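Local coordinates for protein methyltransferase FkbM (Methylobacillus flagellatus KT, PDB 2PY6) that probably transfers methyl groups, as FkbM-family methyltransferases do, to a substrate that is not known, at residues D21-A26 and A173-A178; N381-L384 and D389-I392. One frame throughout, in Å; residues are numbered along the deposited sequence.

Contact 1 of 2, residues D21-A26 and A173-A178; sequences DSFLAA and AFQTLA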
ATOM      1  N   ASP A  21     -23.549 -39.235   4.649  1.00 29.72           N
ATOM      2  CA  ASP A  21     -24.885 -39.314   4.106  1.00 30.42           C
ATOM      3  C   ASP A  21     -25.096 -38.367   2.938  1.00 28.84           C
ATOM      4  O   ASP A  21     -25.628 -38.776   1.896  1.00 27.40           O
ATOM      5  CB  ASP A  21     -25.915 -39.066   5.198  1.00 31.47           C
ATOM      6  CG  ASP A  21     -25.968 -40.203   6.207  1.00 28.11           C
ATOM      7  OD1 ASP A  21     -25.602 -41.340   5.854  1.00 40.06           O
ATOM      8  OD2 ASP A  21     -26.420 -39.970   7.337  1.00 41.05           O
ATOM      9  N   SER A  22     -24.700 -37.112   3.110  1.00 28.87           N
ATOM     10  CA  SER A  22     -24.837 -36.129   2.048  1.00 29.09           C
ATOM     11  C   SER A  22     -24.023 -36.549   0.794  1.00 28.16           C
ATOM     12  O   SER A  22     -24.427 -36.276  -0.358  1.00 27.78           O
ATOM     13  CB  SER A  22     -24.482 -34.714   2.563  1.00 28.63           C
ATOM     14  OG  SER A  22     -23.143 -34.636   2.994  1.00 33.87           O
ATOM     15  N   PHE A  23     -22.888 -37.216   1.016  1.00 26.92           N
ATOM     16  CA  PHE A  23     -22.030 -37.704  -0.079  1.00 26.05           C
ATOM     17  C   PHE A  23     -22.782 -38.664  -1.015  1.00 27.07           C
ATOM     18  O   PHE A  23     -22.763 -38.496  -2.248  1.00 27.24           O
ATOM     19  CB  PHE A  23     -20.736 -38.362   0.486  1.00 24.55           C
ATOM     20  CG  PHE A  23     -19.986 -39.254  -0.496  1.00 25.97           C
ATOM     21  CD1 PHE A  23     -19.296 -38.714  -1.579  1.00 26.30           C
ATOM     22  CD2 PHE A  23     -19.936 -40.634  -0.303  1.00 29.07           C
ATOM     23  CE1 PHE A  23     -18.581 -39.517  -2.457  1.00 28.84           C
ATOM     24  CE2 PHE A  23     -19.210 -41.445  -1.163  1.00 29.77           C
ATOM     25  CZ  PHE A  23     -18.523 -40.887  -2.244  1.00 31.18           C
ATOM     26  N   LEU A  24     -23.430 -39.649  -0.425  1.00 27.76           N
ATOM     27  CA  LEU A  24     -24.154 -40.656  -1.174  1.00 29.70           C
ATOM     28  C   LEU A  24     -25.359 -40.064  -1.868  1.00 29.12           C
ATOM     29  O   LEU A  24     -25.611 -40.366  -3.027  1.00 30.74           O
ATOM     30  CB  LEU A  24     -24.560 -41.799  -0.247  1.00 33.15           C
ATOM     31  CG  LEU A  24     -23.404 -42.618   0.319  1.00 33.13           C
ATOM     32  CD1 LEU A  24     -23.905 -43.720   1.286  1.00 34.88           C
ATOM     33  CD2 LEU A  24     -22.599 -43.233  -0.797  1.00 38.11           C
ATOM     34  N   ALA A  25     -26.097 -39.217  -1.164  1.00 30.42           N
ATOM     35  CA  ALA A  25     -27.253 -38.512  -1.736  1.00 30.11           C
ATOM     36  C   ALA A  25     -26.843 -37.600  -2.898  1.00 30.44           C
ATOM     37  O   ALA A  25     -27.539 -37.521  -3.904  1.00 35.15           O
ATOM     38  CB  ALA A  25     -27.950 -37.668  -0.660  1.00 30.37           C
ATOM     39  N   ALA A  26     -25.735 -36.889  -2.755  1.00 29.74           N
ATOM     40  CA  ALA A  26     -25.277 -36.011  -3.828  1.00 30.69           C
ATOM     41  C   ALA A  26     -24.844 -36.817  -5.062  1.00 29.01           C
ATOM     42  O   ALA A  26     -25.108 -36.443  -6.192  1.00 28.90           O
ATOM     43  CB  ALA A  26     -24.169 -35.140  -3.350  1.00 29.71           C
ATOM     44  N   ALA A 173     -14.960 -47.251  -4.013  1.00 28.74           N
ATOM     45  CA  ALA A 173     -13.539 -47.053  -3.731  1.00 28.35           C
ATOM     46  C   ALA A 173     -13.326 -45.880  -2.743  1.00 27.71           C
ATOM     47  O   ALA A 173     -12.464 -45.937  -1.856  1.00 27.62           O
ATOM     48  CB  ALA A 173     -12.785 -46.806  -5.006  1.00 31.00           C
ATOM     49  N   PHE A 174     -14.100 -44.808  -2.899  1.00 25.93           N
ATOM     50  CA  PHE A 174     -14.040 -43.730  -1.908  1.00 24.84           C
ATOM     51  C   PHE A 174     -14.553 -44.152  -0.520  1.00 27.17           C
ATOM     52  O   PHE A 174     -14.017 -43.713   0.486  1.00 28.72           O
ATOM     53  CB  PHE A 174     -14.746 -42.468  -2.393  1.00 24.81           C
ATOM     54  CG  PHE A 174     -13.967 -41.697  -3.427  1.00 20.94           C
ATOM     55  CD1 PHE A 174     -12.742 -41.160  -3.105  1.00 24.55           C
ATOM     56  CD2 PHE A 174     -14.499 -41.447  -4.676  1.00 21.24           C
ATOM     57  CE1 PHE A 174     -12.031 -40.439  -4.034  1.00 27.09           C
ATOM     58  CE2 PHE A 174     -13.803 -40.736  -5.596  1.00 26.38           C
ATOM     59  CZ  PHE A 174     -12.556 -40.238  -5.275  1.00 27.50           C
ATOM     60  N   GLN A 175     -15.590 -44.981  -0.459  1.00 29.35           N
ATOM     61  CA  GLN A 175     -16.079 -45.493   0.820  1.00 34.03           C
ATOM     62  C   GLN A 175     -15.019 -46.373   1.486  1.00 31.76           C
ATOM     63  O   GLN A 175     -14.864 -46.354   2.711  1.00 33.13           O
ATOM     64  CB  GLN A 175     -17.375 -46.278   0.621  1.00 34.75           C
ATOM     65  CG  GLN A 175     -18.503 -45.416   0.108  1.00 41.71           C
ATOM     66  CD  GLN A 175     -19.796 -46.178  -0.007  1.00 42.48           C
ATOM     67  OE1 GLN A 175     -19.920 -47.126  -0.799  1.00 48.74           O
ATOM     68  NE2 GLN A 175     -20.786 -45.762   0.777  1.00 49.55           N
ATOM     69  N   THR A 176     -14.312 -47.151   0.665  1.00 31.83           N
ATOM     70  CA  THR A 176     -13.190 -47.970   1.125  1.00 31.66           C
ATOM     71  C   THR A 176     -12.040 -47.091   1.654  1.00 30.59           C
ATOM     72  O   THR A 176     -11.473 -47.404   2.684  1.00 32.47           O
ATOM     73  CB  THR A 176     -12.702 -48.966   0.042  1.00 31.36           C
ATOM     74  OG1 THR A 176     -13.761 -49.864  -0.280  1.00 25.92           O
ATOM     75  CG2 THR A 176     -11.523 -49.766   0.525  1.00 35.87           C
ATOM     76  N   LEU A 177     -11.696 -46.007   0.960  1.00 29.38           N
ATOM     77  CA  LEU A 177     -10.710 -45.064   1.493  1.00 28.85           C
ATOM     78  C   LEU A 177     -11.165 -44.503   2.858  1.00 29.85           C
ATOM     79  O   LEU A 177     -10.387 -44.465   3.798  1.00 25.80           O
ATOM     80  CB  LEU A 177     -10.459 -43.926   0.513  1.00 28.82           C
ATOM     81  CG  LEU A 177      -9.432 -42.857   0.878  1.00 31.12           C
ATOM     82  CD1 LEU A 177      -8.096 -43.483   1.239  1.00 34.22           C
ATOM     83  CD2 LEU A 177      -9.255 -41.872  -0.277  1.00 31.35           C
ATOM     84  N   ALA A 178     -12.422 -44.065   2.960  1.00 28.20           N
ATOM     85  CA  ALA A 178     -12.955 -43.523   4.217  1.00 28.48           C
ATOM     86  C   ALA A 178     -12.719 -44.471   5.414  1.00 29.50           C
ATOM     87  O   ALA A 178     -12.328 -44.040   6.514  1.00 27.44           O
ATOM     88  CB  ALA A 178     -14.437 -43.250   4.057  1.00 26.25           C
TER
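Helices 21-26 and 173-178 run almost exactly antiparallel, at 172°, but their axes come no closer than 12.4 Å, and Leu24 and Gln175 form the nearest CA pair at 9.6 Å. At this separation the contact is made by four side chains alone.

Phe23 reaches across with its ring. Its CG stands anti to the backbone N (chi1 163°), which throws the ring across the gap so that CZ arrives 4.1 Å from CB of Phe174. The second aromatic side chain crosses the first at about a right angle. CB of Phe174 faces helix 21-26 while its ring turns away, so the pair meets ring atom to methylene and the two rings do not stack. Next to CZ, at the same end of the ring, CE2 of Phe23 lies 4.2 Å from CG of Gln175, which sits at the ring edge, near the ring plane.

Leu24 also meets Gln175. The glutamine is extended beyond CG, carrying its amide out to the leucine methyls: NE2 is 3.5 Å from Leu24 CD2 and 3.8 Å from Leu24 CD1. This is van der Waals contact between an amide nitrogen and a forked apolar end. The leucine stays partly exposed, whereas both phenylalanines are buried. No hydrogen bond links the two segments, which bury a modest 147 Å² between them.

Most of the burial therefore comes from the surroundings. Helix 184-199 packs on Phe23 through Tyr191, Leu194 and Leu198, with the Tyr191 ring meeting the Phe23 ring at about 45° between planes. Ile167 of helix 164-169 touches both phenylalanines, and Leu377 of helix 375-386 meets Phe174, so the N-terminal helix and helix 171-180 meet amid helices 164-169, 184-199 and 375-386.

Contact 2 of 2, residues N381-L384 and D389-I392; sequences NYIL and DYQI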
ATOM      1  N   ASN A 381      -3.463 -46.095  -2.941  1.00 26.16           N
ATOM      2  CA  ASN A 381      -3.397 -47.485  -3.348  1.00 27.78           C
ATOM      3  C   ASN A 381      -1.970 -47.884  -3.680  1.00 28.99           C
ATOM      4  O   ASN A 381      -1.544 -48.985  -3.356  1.00 27.33           O
ATOM      5  CB  ASN A 381      -4.302 -47.751  -4.564  1.00 28.98           C
ATOM      6  CG  ASN A 381      -5.800 -47.794  -4.207  1.00 34.91           C
ATOM      7  OD1 ASN A 381      -6.172 -47.944  -3.046  1.00 33.24           O
ATOM      8  ND2 ASN A 381      -6.659 -47.690  -5.233  1.00 41.28           N
ATOM      9  N   TYR A 382      -1.233 -46.983  -4.342  1.00 30.23           N
ATOM     10  CA  TYR A 382       0.147 -47.280  -4.695  1.00 27.90           C
ATOM     11  C   TYR A 382       1.026 -47.416  -3.446  1.00 27.92           C
ATOM     12  O   TYR A 382       1.781 -48.383  -3.316  1.00 25.11           O
ATOM     13  CB  TYR A 382       0.763 -46.277  -5.699  1.00 24.90           C
ATOM     14  CG  TYR A 382       2.199 -46.688  -5.930  1.00 30.90           C
ATOM     15  CD1 TYR A 382       2.495 -47.841  -6.668  1.00 26.91           C
ATOM     16  CD2 TYR A 382       3.247 -46.023  -5.303  1.00 24.97           C
ATOM     17  CE1 TYR A 382       3.806 -48.312  -6.812  1.00 23.84           C
ATOM     18  CE2 TYR A 382       4.579 -46.451  -5.467  1.00 26.72           C
ATOM     19  CZ  TYR A 382       4.849 -47.610  -6.196  1.00 28.66           C
ATOM     20  OH  TYR A 382       6.162 -48.034  -6.341  1.00 28.53           O
ATOM     21  N   ILE A 383       0.970 -46.423  -2.570  1.00 26.45           N
ATOM     22  CA  ILE A 383       1.795 -46.420  -1.371  1.00 28.54           C
ATOM     23  C   ILE A 383       1.559 -47.640  -0.504  1.00 28.55           C
ATOM     24  O   ILE A 383       2.512 -48.216  -0.006  1.00 28.06           O
ATOM     25  CB  ILE A 383       1.584 -45.096  -0.544  1.00 28.33           C
ATOM     26  CG1 ILE A 383       2.256 -43.959  -1.276  1.00 27.59           C
ATOM     27  CG2 ILE A 383       2.161 -45.227   0.854  1.00 33.53           C
ATOM     28  CD1 ILE A 383       1.764 -42.554  -0.900  1.00 29.60           C
ATOM     29  N   LEU A 384       0.298 -48.026  -0.313  1.00 30.48           N
ATOM     30  CA  LEU A 384      -0.026 -49.185   0.528  1.00 30.02           C
ATOM     31  C   LEU A 384       0.399 -50.514  -0.073  1.00 30.23           C
ATOM     32  O   LEU A 384       0.634 -51.469   0.640  1.00 33.28           O
ATOM     33  CB  LEU A 384      -1.515 -49.226   0.870  1.00 28.04           C
ATOM     34  CG  LEU A 384      -2.047 -48.108   1.753  1.00 33.79           C
ATOM     35  CD1 LEU A 384      -3.550 -48.261   1.973  1.00 37.59           C
ATOM     36  CD2 LEU A 384      -1.306 -48.056   3.066  1.00 35.31           C
ATOM     37  N   ASP A 389       1.734 -51.154   6.088  1.00 28.93           N
ATOM     38  CA  ASP A 389       1.552 -50.850   7.518  1.00 29.79           C
ATOM     39  C   ASP A 389       1.414 -49.348   7.851  1.00 30.11           C
ATOM     40  O   ASP A 389       1.413 -48.978   9.021  1.00 27.04           O
ATOM     41  CB  ASP A 389       2.686 -51.485   8.360  1.00 29.71           C
ATOM     42  CG  ASP A 389       4.063 -50.867   8.090  1.00 33.63           C
ATOM     43  OD1 ASP A 389       4.218 -50.110   7.111  1.00 32.16           O
ATOM     44  OD2 ASP A 389       4.997 -51.168   8.860  1.00 32.22           O
ATOM     45  N   TYR A 390       1.325 -48.485   6.835  1.00 29.13           N
ATOM     46  CA  TYR A 390       1.143 -47.058   7.095  1.00 30.62           C
ATOM     47  C   TYR A 390      -0.248 -46.741   7.638  1.00 30.78           C
ATOM     48  O   TYR A 390      -1.228 -47.376   7.269  1.00 30.87           O
ATOM     49  CB  TYR A 390       1.265 -46.231   5.831  1.00 26.74           C
ATOM     50  CG  TYR A 390       2.628 -45.769   5.401  1.00 30.17           C
ATOM     51  CD1 TYR A 390       3.366 -44.899   6.186  1.00 31.96           C
ATOM     52  CD2 TYR A 390       3.136 -46.101   4.138  1.00 30.98           C
ATOM     53  CE1 TYR A 390       4.599 -44.407   5.755  1.00 29.94           C
ATOM     54  CE2 TYR A 390       4.361 -45.629   3.706  1.00 29.84           C
ATOM     55  CZ  TYR A 390       5.085 -44.761   4.513  1.00 32.66           C
ATOM     56  OH  TYR A 390       6.290 -44.276   4.071  1.00 26.10           O
ATOM     57  N   GLN A 391      -0.309 -45.750   8.517  1.00 33.51           N
ATOM     58  CA  GLN A 391      -1.573 -45.166   8.937  1.00 32.32           C
ATOM     59  C   GLN A 391      -1.763 -43.987   7.965  1.00 32.17           C
ATOM     60  O   GLN A 391      -0.775 -43.432   7.475  1.00 30.47           O
ATOM     61  CB  GLN A 391      -1.502 -44.663  10.359  1.00 30.56           C
ATOM     62  CG  GLN A 391      -1.231 -45.772  11.350  1.00 35.44           C
ATOM     63  CD  GLN A 391      -1.705 -45.427  12.722  1.00 37.81           C
ATOM     64  OE1 GLN A 391      -0.901 -45.094  13.583  1.00 50.92           O
ATOM     65  NE2 GLN A 391      -3.029 -45.432  12.925  1.00 40.18           N
ATOM     66  N   ILE A 392      -3.012 -43.603   7.701  1.00 30.81           N
ATOM     67  CA  ILE A 392      -3.303 -42.572   6.729  1.00 30.63           C
ATOM     68  C   ILE A 392      -4.241 -41.499   7.303  1.00 29.04           C
ATOM     69  O   ILE A 392      -5.225 -41.799   7.996  1.00 25.46           O
ATOM     70  CB  ILE A 392      -3.975 -43.167   5.444  1.00 30.26           C
ATOM     71  CG1 ILE A 392      -3.244 -44.411   4.961  1.00 34.06           C
ATOM     72  CG2 ILE A 392      -4.068 -42.069   4.342  1.00 33.80           C
ATOM     73  CD1 ILE A 392      -3.928 -45.120   3.787  1.00 37.64           C
TER
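Tyr390, whose ring packs on Ile383, has its hydroxyl hydrogen-bonded to the backbone carbonyl Pro363 O. That bond ties down the far end of the ring, while the near end is held by the helix segment 381-384. Arg180 NH2 is hydrogen-bonded to Tyr390 O, fastening the backbone of the same residue.

Ile383 meets the tyrosine with its branch methyl. Because CG1 lies beside the backbone N (chi1 -73°), CG2, anti to that nitrogen, is directed to the CD2-CE2 side of the ring. It rests against this ring bond, 3.5 Å from Tyr390 CD2 and 3.6 Å from Tyr390 CE2, and the two side chains cross at about a right angle.

Leu384 fills the next position along the helix and serves two partners. Its CD1 meets CD1 of Ile392 tip to tip at 3.6 Å, and its CD2 lies 4.0 Å from that same isoleucine methyl. CD2 also reaches the base of the tyrosine, 4.2 Å from Tyr390 CB. Cutting Leu384 back to an alanine is likely to leave Ile392 CD1 without its mate from the helix and open a gap beside Tyr390 CB.

The segment 389-392 leads from helix 375-386 into strand 392-396, the outermost strand on its side of the seven-stranded sheet. The strand order 3-2-1-4-5-7-6 is that of class I methyltransferases, and this helix makes the crossover that delivers the edge strand. Phe408 of strand 404-408 adjoins both Ile383 and Ile392.

Between the two segments the chemistry is wholly apolar: 185 Å² is buried without a hydrogen bond across it. The fit of helix against returning chain thus probably rests on shape and methyl packing, and the hydroxyl and carbonyl oxygen of the buried tyrosine find partners outside both segments.

From the N terminus, helix 19-32 enters contact 1 at once, and the chain then traces the six-stranded sheet before helix 171-180 returns to close a loop of 146 intervening residues. Contact 2 opens only much later and spans four residues at the turn between helix 375-386 and the edge strand of the second sheet. The two follow in series, neither nesting nor crossing. The centres of contact 1 and contact 2 lie about 20 Å apart, and the nearest atoms of contact 1 and contact 2 are about 5 Å apart, without touching. Helix 171-180 bridges them, since Leu177 packs on Leu376 and Thr380 of helix 375-386. The N-terminal helix is thus joined, through helix 171-180, to the flank of the methyltransferase-like sheet.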